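Attachment protein G3P (Enterobacteria phage Ike, PDB 4EO0) probably sits at the tip of the filamentous phage IKe and binds the bacterial N-pilus through this domain, an early step of infection. Local coordinates at residues A[47-52]-A[74-79]; A[80-85]-A[95-100]; A[19-24]-A[33-38]; A[68-73]-A[103-108]. All blocks are in the same frame, centred on the assembly; numbering follows the deposited sequence.

Contact 1 (A[47-52]-A[74-79]); sequences DAKASA and LVTGDT
Lys49 and Thr76 mark the closest backbone approach, their CA atoms 6.8 Å apart, where one flank of helix 38-66 passes the end of strand 72-76 and the loop that follows it. The lysine carries most of the contact. Its CG stands anti to its own carbonyl carbon (chi1 -66°), and from there the chain runs fully extended, so that successive carbons climb along the loop. CG touches the methyl CG2 of Thr76 at 3.7 Å, CE passes the carbonyl oxygens of Gly77 and Asp78, and the ammonium NZ ends on Asp78 O in a 2.8 Å hydrogen bond. That nitrogen arrives from above the peptide plane, 44° out of it. The carboxylate of Asp78 is turned elsewhere, OD1 lying 6.5 Å from Lys49 NZ, so the bond is made to the main chain and not to the acid.

A second polar link runs through one water, which donates to Lys49 O at 2.6 Å and also bonds Thr76 OG1 at 2.9 Å. Both Thr76 contacts hold for one of its two conformers. One turn further along the helix the contact becomes apolar: Leu74 CD2 lies against Ala52, 3.9 Å from its CB and nearer still to its carbonyl oxygen. Phe56 and Gln53 of the same helix also touch Leu74, while Val99 of strand 94-106 packs on Ala48, Lys49 and Thr76.

Two small apolar touches with a water bridge between them, and a lysine-to-carbonyl bond at the loop end, thus join helix and strand. The Asp78 oxygen receives a cationic donor, which would be expected to polarise it.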
loop_
_atom_site.group_PDB
_atom_site.type_symbol
_atom_site.label_atom_id
_atom_site.label_comp_id
_atom_site.label_asym_id
_atom_site.label_seq_id
_atom_site.Cartn_x
_atom_site.Cartn_y
_atom_site.Cartn_z
ATOM N N ASP A 47 -2.318 4.388 0.651
ATOM C CA ASP A 47 -2.683 4.210 -0.750
ATOM C C ASP A 47 -3.013 2.741 -1.029
ATOM O O ASP A 47 -3.991 2.450 -1.722
ATOM C CB ASP A 47 -1.550 4.679 -1.696
ATOM C CG ASP A 47 -1.364 6.187 -1.876
ATOM O OD1 ASP A 47 -2.192 6.968 -1.344
ATOM O OD2 ASP A 47 -0.401 6.583 -2.553
ATOM N N ALA A 48 -2.210 1.828 -0.477
ATOM C CA ALA A 48 -2.389 0.358 -0.626
ATOM C C ALA A 48 -3.774 -0.050 -0.068
ATOM O O ALA A 48 -4.523 -0.806 -0.720
ATOM C CB ALA A 48 -1.258 -0.375 0.140
ATOM N N LYS A 49 -4.128 0.485 1.116
ATOM C CA LYS A 49 -5.418 0.239 1.777
ATOM C C LYS A 49 -6.597 0.789 0.957
ATOM O O LYS A 49 -7.614 0.102 0.813
ATOM C CB LYS A 49 -5.419 0.810 3.201
ATOM C CG LYS A 49 -4.442 0.098 4.110
ATOM C CD LYS A 49 -4.382 0.789 5.441
ATOM C CE LYS A 49 -3.510 0.017 6.398
ATOM N NZ LYS A 49 -3.374 0.741 7.691
ATOM N N ALA A 50 -6.434 2.000 0.369
ATOM C CA ALA A 50 -7.447 2.618 -0.475
ATOM C C ALA A 50 -7.600 1.847 -1.764
ATOM O O ALA A 50 -8.720 1.748 -2.261
ATOM C CB ALA A 50 -7.102 4.078 -0.758
ATOM N N SER A 51 -6.494 1.255 -2.291
ATOM C CA SER A 51 -6.537 0.430 -3.489
ATOM C C SER A 51 -7.346 -0.844 -3.242
ATOM O O SER A 51 -8.151 -1.200 -4.108
ATOM C CB SER A 51 -5.129 0.096 -3.981
ATOM O OG SER A 51 -5.173 -0.759 -5.123
ATOM N N ALA A 52 -7.173 -1.481 -2.056
ATOM C CA ALA A 52 -7.889 -2.699 -1.623
ATOM C C ALA A 52 -9.380 -2.379 -1.544
ATOM O O ALA A 52 -10.201 -3.153 -2.037
ATOM C CB ALA A 52 -7.368 -3.148 -0.253
ATOM N N LEU A 74 -14.378 -6.371 3.461
ATOM C CA LEU A 74 -12.959 -6.381 3.168
ATOM C C LEU A 74 -12.223 -6.275 4.503
ATOM O O LEU A 74 -12.460 -5.343 5.285
ATOM C CB LEU A 74 -12.600 -5.213 2.241
ATOM C CG LEU A 74 -11.109 -4.961 2.040
ATOM C CD1 LEU A 74 -10.432 -6.065 1.196
ATOM C CD2 LEU A 74 -10.904 -3.631 1.408
ATOM N N VAL A 75 -11.343 -7.239 4.775
ATOM C CA VAL A 75 -10.536 -7.198 5.978
ATOM C C VAL A 75 -9.147 -6.830 5.486
ATOM O O VAL A 75 -8.542 -7.606 4.741
ATOM C CB VAL A 75 -10.526 -8.526 6.796
ATOM C CG1 VAL A 75 -9.556 -8.431 7.986
ATOM C CG2 VAL A 75 -11.920 -8.886 7.286
ATOM N N THR A 76 -8.643 -5.641 5.880
ATOM C CA THR A 76 -7.338 -5.142 5.449
ATOM C C THR A 76 -6.347 -5.282 6.602
ATOM O O THR A 76 -6.724 -5.002 7.737
ATOM C CB THR A 76 -7.472 -3.670 4.996
ATOM O OG1 THR A 76 -8.568 -3.520 4.087
ATOM C CG2 THR A 76 -6.226 -3.146 4.333
ATOM N N GLY A 77 -5.112 -5.657 6.292
ATOM C CA GLY A 77 -4.074 -5.739 7.306
ATOM C C GLY A 77 -3.900 -4.372 7.946
ATOM O O GLY A 77 -4.191 -3.353 7.316
ATOM N N ASP A 78 -3.574 -4.359 9.231
ATOM C CA ASP A 78 -3.389 -3.117 9.995
ATOM C C ASP A 78 -2.182 -2.336 9.494
ATOM O O ASP A 78 -2.212 -1.104 9.430
ATOM C CB ASP A 78 -3.226 -3.431 11.498
ATOM C CG ASP A 78 -4.422 -4.149 12.109
ATOM O OD1 ASP A 78 -5.560 -3.871 11.681
ATOM O OD2 ASP A 78 -4.221 -4.921 13.069
ATOM N N THR A 79 -1.129 -3.049 9.149
ATOM C CA THR A 79 0.148 -2.481 8.708
ATOM C C THR A 79 0.606 -3.144 7.413
ATOM O O THR A 79 0.198 -4.272 7.102
ATOM C CB THR A 79 1.220 -2.621 9.820
ATOM O OG1 THR A 79 1.410 -4.005 10.137
ATOM C CG2 THR A 79 0.890 -1.799 11.089
HETATM O O HOH W 1 -8.813 -0.896 2.922
#

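Contact 2 (A[80-85]-A[95-100]); sequences CVYNGS and IRAQVE
Asn83 reaches across to Arg96 and extends by its side chain a pairing that the backbone begins. Its CB carries CG between the backbone N and the carbonyl carbon (chi1 72°), which turns the amide toward the partner strand. CG comes near Arg96 CB; OD1 accepts the backbone N-H of Arg96 at 2.9 Å, nearly straight at 168° but from above the amide plane, and also brushes Ile95 CA; ND2 lies beside CG and CD of Arg96. The return bond, Asn83 N to Arg96 O, is weak at 3.3 Å.

Further along, Val81 and Gln98 form an antiparallel hydrogen-bonded pair, Val81 N to Gln98 O at 3.0 Å and Gln98 N to Val81 O at 2.9 Å. A water donates to both Val81 O and Arg96 O. In the non-hydrogen-bonded pair next to it, Tyr82 CE2 meets Ala97 CB at 3.5 Å, and the edge of the same ring meets Ile95 CG2. Beyond Tyr82, Ile95 CD1 reaches Ser85 O at 3.4 Å. At the other end, Cys80 SG packs on Val99 CB at 3.7 Å.

On the side of Tyr82 and Ala97 lies helix 38-66: Leu41 touches Tyr82 and Ile95, Ala44 touches Ala97, and the disulfide Cys80-Cys45 ties the chain at the head of strand 81-82 to this helix. Strand 12-24 borders the opposite edge of strand 94-106, bonding through Ala16, Gly14 and Tyr12.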
loop_
_atom_site.group_PDB
_atom_site.type_symbol
_atom_site.label_atom_id
_atom_site.label_comp_id
_atom_site.label_asym_id
_atom_site.label_seq_id
_atom_site.Cartn_x
_atom_site.Cartn_y
_atom_site.Cartn_z
ATOM N N CYS A 80 1.467 -2.457 6.685
ATOM C CA CYS A 80 1.998 -2.953 5.427
ATOM C C CYS A 80 3.296 -3.659 5.657
ATOM O O CYS A 80 3.894 -3.517 6.727
ATOM C CB CYS A 80 2.199 -1.801 4.444
ATOM S SG CYS A 80 0.664 -1.138 3.777
ATOM N N VAL A 81 3.745 -4.382 4.617
ATOM C CA VAL A 81 5.079 -4.974 4.481
ATOM C C VAL A 81 5.713 -4.161 3.343
ATOM O O VAL A 81 5.084 -3.960 2.291
ATOM C CB VAL A 81 5.094 -6.483 4.192
ATOM C CG1 VAL A 81 6.525 -6.979 3.905
ATOM C CG2 VAL A 81 4.475 -7.244 5.350
ATOM N N TYR A 82 6.932 -3.685 3.574
ATOM C CA TYR A 82 7.673 -2.848 2.629
ATOM C C TYR A 82 8.876 -3.553 2.073
ATOM O O TYR A 82 9.421 -4.445 2.722
ATOM C CB TYR A 82 8.137 -1.542 3.310
ATOM C CG TYR A 82 7.027 -0.781 3.991
ATOM C CD1 TYR A 82 6.609 -1.119 5.275
ATOM C CD2 TYR A 82 6.357 0.249 3.333
ATOM C CE1 TYR A 82 5.555 -0.441 5.895
ATOM C CE2 TYR A 82 5.306 0.935 3.945
ATOM C CZ TYR A 82 4.896 0.571 5.217
ATOM O OH TYR A 82 3.884 1.249 5.845
ATOM N N ASN A 83 9.329 -3.135 0.886
ATOM C CA ASN A 83 10.555 -3.697 0.284
ATOM C C ASN A 83 11.769 -2.766 0.457
ATOM O O ASN A 83 12.750 -2.876 -0.276
ATOM C CB ASN A 83 10.327 -4.063 -1.189
ATOM C CG ASN A 83 10.195 -2.876 -2.120
ATOM O OD1 ASN A 83 10.017 -1.740 -1.700
ATOM N ND2 ASN A 83 10.286 -3.111 -3.408
ATOM N N GLY A 84 11.676 -1.834 1.389
ATOM C CA GLY A 84 12.765 -0.893 1.638
ATOM C C GLY A 84 12.487 -0.071 2.857
ATOM O O GLY A 84 11.365 -0.034 3.365
ATOM N N SER A 85 13.524 0.580 3.314
ATOM C CA SER A 85 13.520 1.438 4.491
ATOM C C SER A 85 13.663 2.870 4.040
ATOM O O SER A 85 14.322 3.109 3.018
ATOM C CB SER A 85 14.711 1.097 5.387
ATOM O OG SER A 85 14.480 -0.135 6.038
ATOM N N ILE A 95 9.771 2.671 -3.001
ATOM C CA ILE A 95 9.460 1.607 -2.045
ATOM C C ILE A 95 8.022 1.214 -2.307
ATOM O O ILE A 95 7.167 2.086 -2.449
ATOM C CB ILE A 95 9.661 2.030 -0.565
ATOM C CG1 ILE A 95 11.152 2.177 -0.249
ATOM C CG2 ILE A 95 9.021 1.042 0.426
ATOM C CD1 ILE A 95 11.479 2.872 1.094
ATOM N N ARG A 96 7.745 -0.094 -2.324
ATOM C CA ARG A 96 6.412 -0.655 -2.479
ATOM C C ARG A 96 5.907 -0.963 -1.092
ATOM O O ARG A 96 6.627 -1.586 -0.321
ATOM C CB ARG A 96 6.502 -1.969 -3.248
ATOM C CG ARG A 96 6.840 -1.808 -4.711
ATOM C CD ARG A 96 6.888 -3.148 -5.414
ATOM N NE ARG A 96 7.052 -2.937 -6.854
ATOM C CZ ARG A 96 6.044 -2.967 -7.719
ATOM N NH1 ARG A 96 4.813 -3.255 -7.306
ATOM N NH2 ARG A 96 6.263 -2.746 -9.007
ATOM N N ALA A 97 4.698 -0.498 -0.766
ATOM C CA ALA A 97 3.983 -0.792 0.484
ATOM C C ALA A 97 2.897 -1.767 0.050
ATOM O O ALA A 97 2.098 -1.449 -0.824
ATOM C CB ALA A 97 3.347 0.483 1.051
ATOM N N GLN A 98 2.919 -2.970 0.600
ATOM C CA GLN A 98 1.911 -3.981 0.276
ATOM C C GLN A 98 1.038 -4.248 1.482
ATOM O O GLN A 98 1.547 -4.492 2.582
ATOM C CB GLN A 98 2.536 -5.295 -0.208
ATOM C CG GLN A 98 3.039 -5.237 -1.658
ATOM C CD GLN A 98 3.798 -6.453 -2.085
ATOM O OE1 GLN A 98 3.826 -7.488 -1.401
ATOM N NE2 GLN A 98 4.370 -6.389 -3.270
ATOM N N VAL A 99 -0.290 -4.192 1.284
ATOM C CA VAL A 99 -1.232 -4.546 2.341
ATOM C C VAL A 99 -1.991 -5.819 1.928
ATOM O O VAL A 99 -2.350 -5.991 0.735
ATOM C CB VAL A 99 -2.167 -3.367 2.767
ATOM C CG1 VAL A 99 -3.307 -3.119 1.758
ATOM C CG2 VAL A 99 -2.741 -3.608 4.179
ATOM N N GLU A 100 -2.321 -6.665 2.908
ATOM C CA GLU A 100 -3.184 -7.805 2.597
ATOM C C GLU A 100 -4.630 -7.324 2.608
ATOM O O GLU A 100 -5.027 -6.613 3.525
ATOM C CB GLU A 100 -3.007 -8.957 3.617
ATOM C CG GLU A 100 -1.664 -9.691 3.597
ATOM C CD GLU A 100 -1.625 -10.901 4.506
ATOM O OE1 GLU A 100 -2.493 -11.000 5.403
ATOM O OE2 GLU A 100 -0.734 -11.761 4.321
HETATM O O HOH W 2 6.131 -4.449 -0.146
#

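Contact 3 (A[19-24]-A[33-38]); sequences KTVESK and KEVITQ
Four backbone hydrogen bonds hold Lys19 and Val21 to Val35 and Lys33. Lys19 N gives to Val35 O and Val35 N returns to Lys19 O; two residues on, Val21 N gives to Lys33 O at 2.7 Å and Lys33 N to Val21 O at 2.8 Å, the latter pointing almost straight down the carbonyl bond. Between these two hydrogen-bonded pairs, Thr20 and Glu34 form a non-hydrogen-bonded one, and here CA-H...O contacts add to the N-H bonds: Thr20 CA faces Lys33 O and Glu34 CA faces Lys19 O.

This is the pairing of a long beta hairpin, strand 12-24 running out and strand 30-36 returning, with the short strand 87-89 on the far edge of the returning one. The two short segments are strongly twisted, their directions 127° apart, and they lie well away from the centre of the chain, about 22 Å from centre to centre.

The side-chain hydrogen bond belongs to the Thr20-Glu34 pair. Thr20 OG1 donates to Glu34 OE2 at 2.7 Å, meeting it on the syn side and 25° out of the carboxylate plane. Glu34 bends at chi2 (-69°), which brings its carboxylate across to Thr20. The other oxygen, OE1, bonds Ser18 OG, so two hydroxyls of strand 12-24 hold the carboxylate, while the backbone oxygen of Glu34 takes the indole N-H of Trp93.

Apolar packing lies on the opposite face of the hairpin, where, in one of two conformers of Val35, Val21 CG2 and Val35 CG2 meet at 3.8 Å; Glu88 of strand 87-89 touches Val35 and Lys33 on this face.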
loop_
_atom_site.group_PDB
_atom_site.type_symbol
_atom_site.label_atom_id
_atom_site.label_comp_id
_atom_site.label_asym_id
_atom_site.label_seq_id
_atom_site.Cartn_x
_atom_site.Cartn_y
_atom_site.Cartn_z
ATOM N N LYS A 19 12.391 11.706 -3.744
ATOM C CA LYS A 19 12.404 13.118 -4.127
ATOM C C LYS A 19 13.853 13.571 -4.134
ATOM O O LYS A 19 14.645 13.091 -3.316
ATOM C CB LYS A 19 11.556 13.950 -3.148
ATOM C CG LYS A 19 10.065 13.728 -3.346
ATOM C CD LYS A 19 9.227 14.251 -2.201
ATOM C CE LYS A 19 7.761 14.023 -2.475
ATOM N NZ LYS A 19 6.919 14.377 -1.306
ATOM N N THR A 20 14.222 14.441 -5.096
ATOM C CA THR A 20 15.590 14.948 -5.220
ATOM C C THR A 20 15.869 15.992 -4.145
ATOM O O THR A 20 15.046 16.889 -3.938
ATOM C CB THR A 20 15.847 15.499 -6.635
ATOM O OG1 THR A 20 15.258 14.620 -7.598
ATOM C CG2 THR A 20 17.338 15.675 -6.936
ATOM N N VAL A 21 17.025 15.861 -3.456
ATOM C CA VAL A 21 17.473 16.792 -2.406
ATOM C C VAL A 21 18.923 17.212 -2.654
ATOM O O VAL A 21 19.786 16.360 -2.874
ATOM C CB VAL A 21 17.220 16.252 -0.961
ATOM C CG1 VAL A 21 17.986 17.048 0.099
ATOM C CG2 VAL A 21 15.725 16.238 -0.634
ATOM N N GLU A 22 19.169 18.531 -2.648
ATOM C CA GLU A 22 20.493 19.122 -2.830
ATOM C C GLU A 22 21.054 19.524 -1.471
ATOM O O GLU A 22 20.332 20.073 -0.635
ATOM C CB GLU A 22 20.440 20.357 -3.756
ATOM C CG GLU A 22 19.926 20.100 -5.166
ATOM C CD GLU A 22 20.734 19.143 -6.023
ATOM O OE1 GLU A 22 21.910 19.451 -6.325
ATOM O OE2 GLU A 22 20.173 18.097 -6.421
ATOM N N SER A 23 22.343 19.240 -1.257
ATOM C CA SER A 23 23.087 19.566 -0.038
ATOM C C SER A 23 24.574 19.686 -0.377
ATOM O O SER A 23 24.952 19.532 -1.538
ATOM C CB SER A 23 22.865 18.497 1.031
ATOM O OG SER A 23 23.300 17.217 0.599
ATOM N N LYS A 24 25.412 19.982 0.631
ATOM C CA LYS A 24 26.862 20.116 0.490
ATOM C C LYS A 24 27.518 19.169 1.484
ATOM O O LYS A 24 26.964 18.963 2.566
ATOM C CB LYS A 24 27.310 21.565 0.789
ATOM C CG LYS A 24 26.665 22.624 -0.103
ATOM C CD LYS A 24 27.695 23.517 -0.772
ATOM C CE LYS A 24 27.077 24.437 -1.800
ATOM N NZ LYS A 24 26.700 23.719 -3.048
ATOM N N LYS A 33 21.040 14.005 -3.669
ATOM C CA LYS A 33 20.465 12.808 -3.041
ATOM C C LYS A 33 18.998 12.561 -3.429
ATOM O O LYS A 33 18.271 13.509 -3.740
ATOM C CB LYS A 33 20.603 12.865 -1.505
ATOM C CG LYS A 33 22.041 12.785 -0.985
ATOM C CD LYS A 33 22.452 11.358 -0.647
ATOM C CE LYS A 33 23.825 11.288 -0.025
ATOM N NZ LYS A 33 24.130 9.917 0.459
ATOM N N GLU A 34 18.567 11.288 -3.377
ATOM C CA GLU A 34 17.185 10.858 -3.654
ATOM C C GLU A 34 16.644 10.304 -2.343
ATOM O O GLU A 34 17.141 9.280 -1.867
ATOM C CB GLU A 34 17.141 9.839 -4.796
ATOM C CG GLU A 34 17.398 10.484 -6.148
ATOM C CD GLU A 34 16.312 11.404 -6.669
ATOM O OE1 GLU A 34 15.117 11.170 -6.376
ATOM O OE2 GLU A 34 16.665 12.338 -7.419
ATOM N N VAL A 35 15.660 11.028 -1.747
ATOM C CA VAL A 35 15.113 10.774 -0.409
ATOM C C VAL A 35 13.675 10.215 -0.344
ATOM O O VAL A 35 12.772 10.717 -1.012
ATOM C CB VAL A 35 15.255 12.059 0.467
ATOM C CG1 VAL A 35 14.990 11.778 1.946
ATOM C CG2 VAL A 35 16.625 12.711 0.294
ATOM N N ILE A 36 13.472 9.216 0.540
ATOM C CA ILE A 36 12.188 8.631 0.878
ATOM C C ILE A 36 12.123 8.756 2.418
ATOM O O ILE A 36 13.057 8.342 3.109
ATOM C CB ILE A 36 11.945 7.189 0.396
ATOM C CG1 ILE A 36 12.059 7.106 -1.136
ATOM C CG2 ILE A 36 10.542 6.739 0.852
ATOM C CD1 ILE A 36 11.809 5.728 -1.769
ATOM N N THR A 37 11.043 9.349 2.938
ATOM C CA THR A 37 10.897 9.521 4.387
ATOM C C THR A 37 9.947 8.462 4.948
ATOM O O THR A 37 9.224 7.807 4.188
ATOM C CB THR A 37 10.317 10.913 4.714
ATOM O OG1 THR A 37 8.934 10.905 4.332
ATOM C CG2 THR A 37 11.082 12.068 4.062
ATOM N N GLN A 38 9.894 8.349 6.291
ATOM C CA GLN A 38 8.972 7.447 6.965
ATOM C C GLN A 38 7.521 7.860 6.693
ATOM O O GLN A 38 6.691 6.992 6.477
ATOM C CB GLN A 38 9.251 7.374 8.468
ATOM C CG GLN A 38 8.383 6.370 9.220
ATOM C CD GLN A 38 8.470 4.954 8.675
ATOM O OE1 GLN A 38 9.542 4.442 8.340
ATOM N NE2 GLN A 38 7.330 4.297 8.550
#

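Contact 4 (A[68-73]-A[103-108]); sequences PNSQFR and IQRSVP
Two nitrogens of the Arg73 guanidinium, NE and NH2, both grip Gln104 OE1 at the edge of the group, each at 2.8 Å, with the oxygen only 7° out of the guanidinium plane. The amide lies nearly coplanar with it, 30° away. The Phe72 ring has Gln104 O at its edge and Ser70 C over one face, toward the rim, while Arg105 CB approaches obliquely, 3.7 Å from Phe72 CD1. In one of its two conformers, the guanidinium of Arg105 carries Val107 CG2 above its centre, with Ser70 OG in plane at its edge.

Arg73 and Gln104 also form a hydrogen-bonded antiparallel pair through their main chains, Gln104 N to Arg73 O at 2.8 Å. Before Phe72, where strand 72-76 has not yet begun, side-chain hydroxyls join the backbone in the pairing. Ser106 OG, set between its backbone N and carbonyl carbon (chi1 60°), accepts Gln71 N at 2.9 Å; Ser106 N bonds Gln71 O, and Ser70 OG gives to Ser106 O at 3.0 Å.

Trp4 forms a cation-pi contact with Arg73, Trp67 forms one with Arg105, and Phe56 and Leu63 of helix 38-66 cover Phe72. One amide oxygen takes both arginine donors while Gln104 NE2 bonds Asp102, consistent with the modelled orientation of the amide. The serine hydroxyls, standing in for backbone partners, carry the pairing ahead of the start of strand 72-76.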
loop_
_atom_site.group_PDB
_atom_site.type_symbol
_atom_site.label_atom_id
_atom_site.label_comp_id
_atom_site.label_asym_id
_atom_site.label_seq_id
_atom_site.Cartn_x
_atom_site.Cartn_y
_atom_site.Cartn_z
ATOM N N PRO A 68 -26.620 -13.776 -3.109
ATOM C CA PRO A 68 -27.553 -12.716 -2.698
ATOM C C PRO A 68 -28.021 -12.751 -1.256
ATOM O O PRO A 68 -28.591 -11.760 -0.802
ATOM C CB PRO A 68 -28.717 -12.884 -3.661
ATOM C CG PRO A 68 -28.706 -14.283 -4.000
ATOM C CD PRO A 68 -27.262 -14.672 -4.095
ATOM N N ASN A 69 -27.771 -13.862 -0.542
ATOM C CA ASN A 69 -28.165 -14.018 0.860
ATOM C C ASN A 69 -27.016 -13.738 1.815
ATOM O O ASN A 69 -27.154 -13.954 3.017
ATOM C CB ASN A 69 -28.719 -15.415 1.093
ATOM C CG ASN A 69 -29.947 -15.727 0.287
ATOM O OD1 ASN A 69 -30.179 -16.880 -0.078
ATOM N ND2 ASN A 69 -30.736 -14.712 -0.049
ATOM N N SER A 70 -25.867 -13.272 1.282
ATOM C CA SER A 70 -24.701 -12.983 2.099
ATOM C C SER A 70 -24.437 -11.494 2.183
ATOM O O SER A 70 -24.917 -10.720 1.359
ATOM C CB SER A 70 -23.467 -13.668 1.509
ATOM O OG SER A 70 -23.565 -15.083 1.511
ATOM N N GLN A 71 -23.650 -11.109 3.193
ATOM C CA GLN A 71 -23.104 -9.772 3.380
ATOM C C GLN A 71 -21.621 -9.943 3.027
ATOM O O GLN A 71 -21.114 -11.070 3.062
ATOM C CB GLN A 71 -23.229 -9.304 4.838
ATOM C CG GLN A 71 -24.661 -8.945 5.247
ATOM C CD GLN A 71 -25.108 -7.584 4.759
ATOM O OE1 GLN A 71 -25.903 -7.463 3.822
ATOM N NE2 GLN A 71 -24.640 -6.532 5.411
ATOM N N PHE A 72 -20.937 -8.855 2.657
ATOM C CA PHE A 72 -19.537 -8.942 2.266
ATOM C C PHE A 72 -18.737 -7.913 2.995
ATOM O O PHE A 72 -19.278 -6.879 3.416
ATOM C CB PHE A 72 -19.369 -8.736 0.734
ATOM C CG PHE A 72 -20.317 -9.585 -0.067
ATOM C CD1 PHE A 72 -20.071 -10.942 -0.255
ATOM C CD2 PHE A 72 -21.508 -9.057 -0.543
ATOM C CE1 PHE A 72 -21.015 -11.753 -0.881
ATOM C CE2 PHE A 72 -22.437 -9.865 -1.185
ATOM C CZ PHE A 72 -22.171 -11.199 -1.371
ATOM N N ARG A 73 -17.448 -8.203 3.186
ATOM C CA ARG A 73 -16.549 -7.257 3.803
ATOM C C ARG A 73 -15.159 -7.429 3.299
ATOM O O ARG A 73 -14.775 -8.511 2.846
ATOM C CB ARG A 73 -16.613 -7.307 5.341
ATOM C CG ARG A 73 -15.921 -8.513 5.927
ATOM C CD ARG A 73 -16.077 -8.592 7.415
ATOM N NE ARG A 73 -15.224 -9.654 7.923
ATOM C CZ ARG A 73 -15.063 -9.950 9.206
ATOM N NH1 ARG A 73 -15.744 -9.289 10.139
ATOM N NH2 ARG A 73 -14.258 -10.938 9.564
ATOM N N ILE A 103 -11.089 -10.427 0.891
ATOM C CA ILE A 103 -12.495 -10.245 0.549
ATOM C C ILE A 103 -13.257 -11.423 1.126
ATOM O O ILE A 103 -12.915 -12.580 0.856
ATOM C CB ILE A 103 -12.616 -10.139 -0.983
ATOM C CG1 ILE A 103 -11.922 -8.859 -1.493
ATOM C CG2 ILE A 103 -14.104 -10.161 -1.390
ATOM C CD1 ILE A 103 -11.826 -8.779 -3.022
ATOM N N GLN A 104 -14.211 -11.127 2.003
ATOM C CA GLN A 104 -14.963 -12.154 2.714
ATOM C C GLN A 104 -16.470 -12.075 2.525
ATOM O O GLN A 104 -17.019 -11.031 2.146
ATOM C CB GLN A 104 -14.651 -12.073 4.232
ATOM C CG GLN A 104 -13.177 -12.209 4.613
ATOM C CD GLN A 104 -12.937 -12.178 6.092
ATOM O OE1 GLN A 104 -13.776 -11.760 6.889
ATOM N NE2 GLN A 104 -11.742 -12.569 6.489
ATOM N N ARG A 105 -17.145 -13.203 2.812
ATOM C CA ARG A 105 -18.598 -13.288 2.759
ATOM C C ARG A 105 -19.114 -13.956 4.030
ATOM O O ARG A 105 -18.420 -14.776 4.630
ATOM C CB ARG A 105 -19.101 -14.022 1.502
ATOM C CG ARG A 105 -19.051 -15.546 1.578
ATOM C CD ARG A 105 -19.467 -16.157 0.272
ATOM N NE ARG A 105 -19.332 -17.608 0.300
ATOM C CZ ARG A 105 -20.324 -18.449 0.572
ATOM N NH1 ARG A 105 -21.543 -17.988 0.835
ATOM N NH2 ARG A 105 -20.106 -19.755 0.589
ATOM N N SER A 106 -20.319 -13.598 4.437
ATOM C CA SER A 106 -20.937 -14.212 5.612
ATOM C C SER A 106 -21.537 -15.542 5.136
ATOM O O SER A 106 -22.016 -15.621 4.001
ATOM C CB SER A 106 -22.009 -13.304 6.203
ATOM O OG SER A 106 -23.028 -13.048 5.254
ATOM N N VAL A 107 -21.432 -16.604 5.942
ATOM C CA VAL A 107 -21.961 -17.915 5.537
ATOM C C VAL A 107 -23.005 -18.407 6.551
ATOM O O VAL A 107 -22.692 -18.477 7.741
ATOM C CB VAL A 107 -20.854 -18.973 5.231
ATOM C CG1 VAL A 107 -21.464 -20.309 4.798
ATOM C CG2 VAL A 107 -19.899 -18.475 4.150
ATOM N N PRO A 108 -24.245 -18.744 6.099
ATOM C CA PRO A 108 -25.269 -19.220 7.047
ATOM C C PRO A 108 -24.906 -20.555 7.728
ATOM O O PRO A 108 -24.912 -21.611 7.052
ATOM C CB PRO A 108 -26.535 -19.314 6.194
ATOM C CG PRO A 108 -26.049 -19.462 4.793
ATOM C CD PRO A 108 -24.769 -18.687 4.718
#

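All four contacts belong to one antiparallel sheet and the long helix 38-66 packed along it. Contact 3 closes first along the chain, then contact 1, before contact 2 opens; the segments of contacts 1 and 4 alternate, and contact 2 lies between the two segments of contact 4. Contacts 2 and 4 share strand 94-106. Contacts 1 and 2, centres about 12 Å apart, touch through Val99 and a probable hydrogen bond from Gly77 to Glu100. Contact 4 shares strand 72-76 with contact 1, centres about 19 Å apart. Contacts 3 and 4, about 46 Å apart between centres, mark an elongated domain, with the 12-24/30-36 hairpin at one end and the 72-76/94-106 pairing at the other.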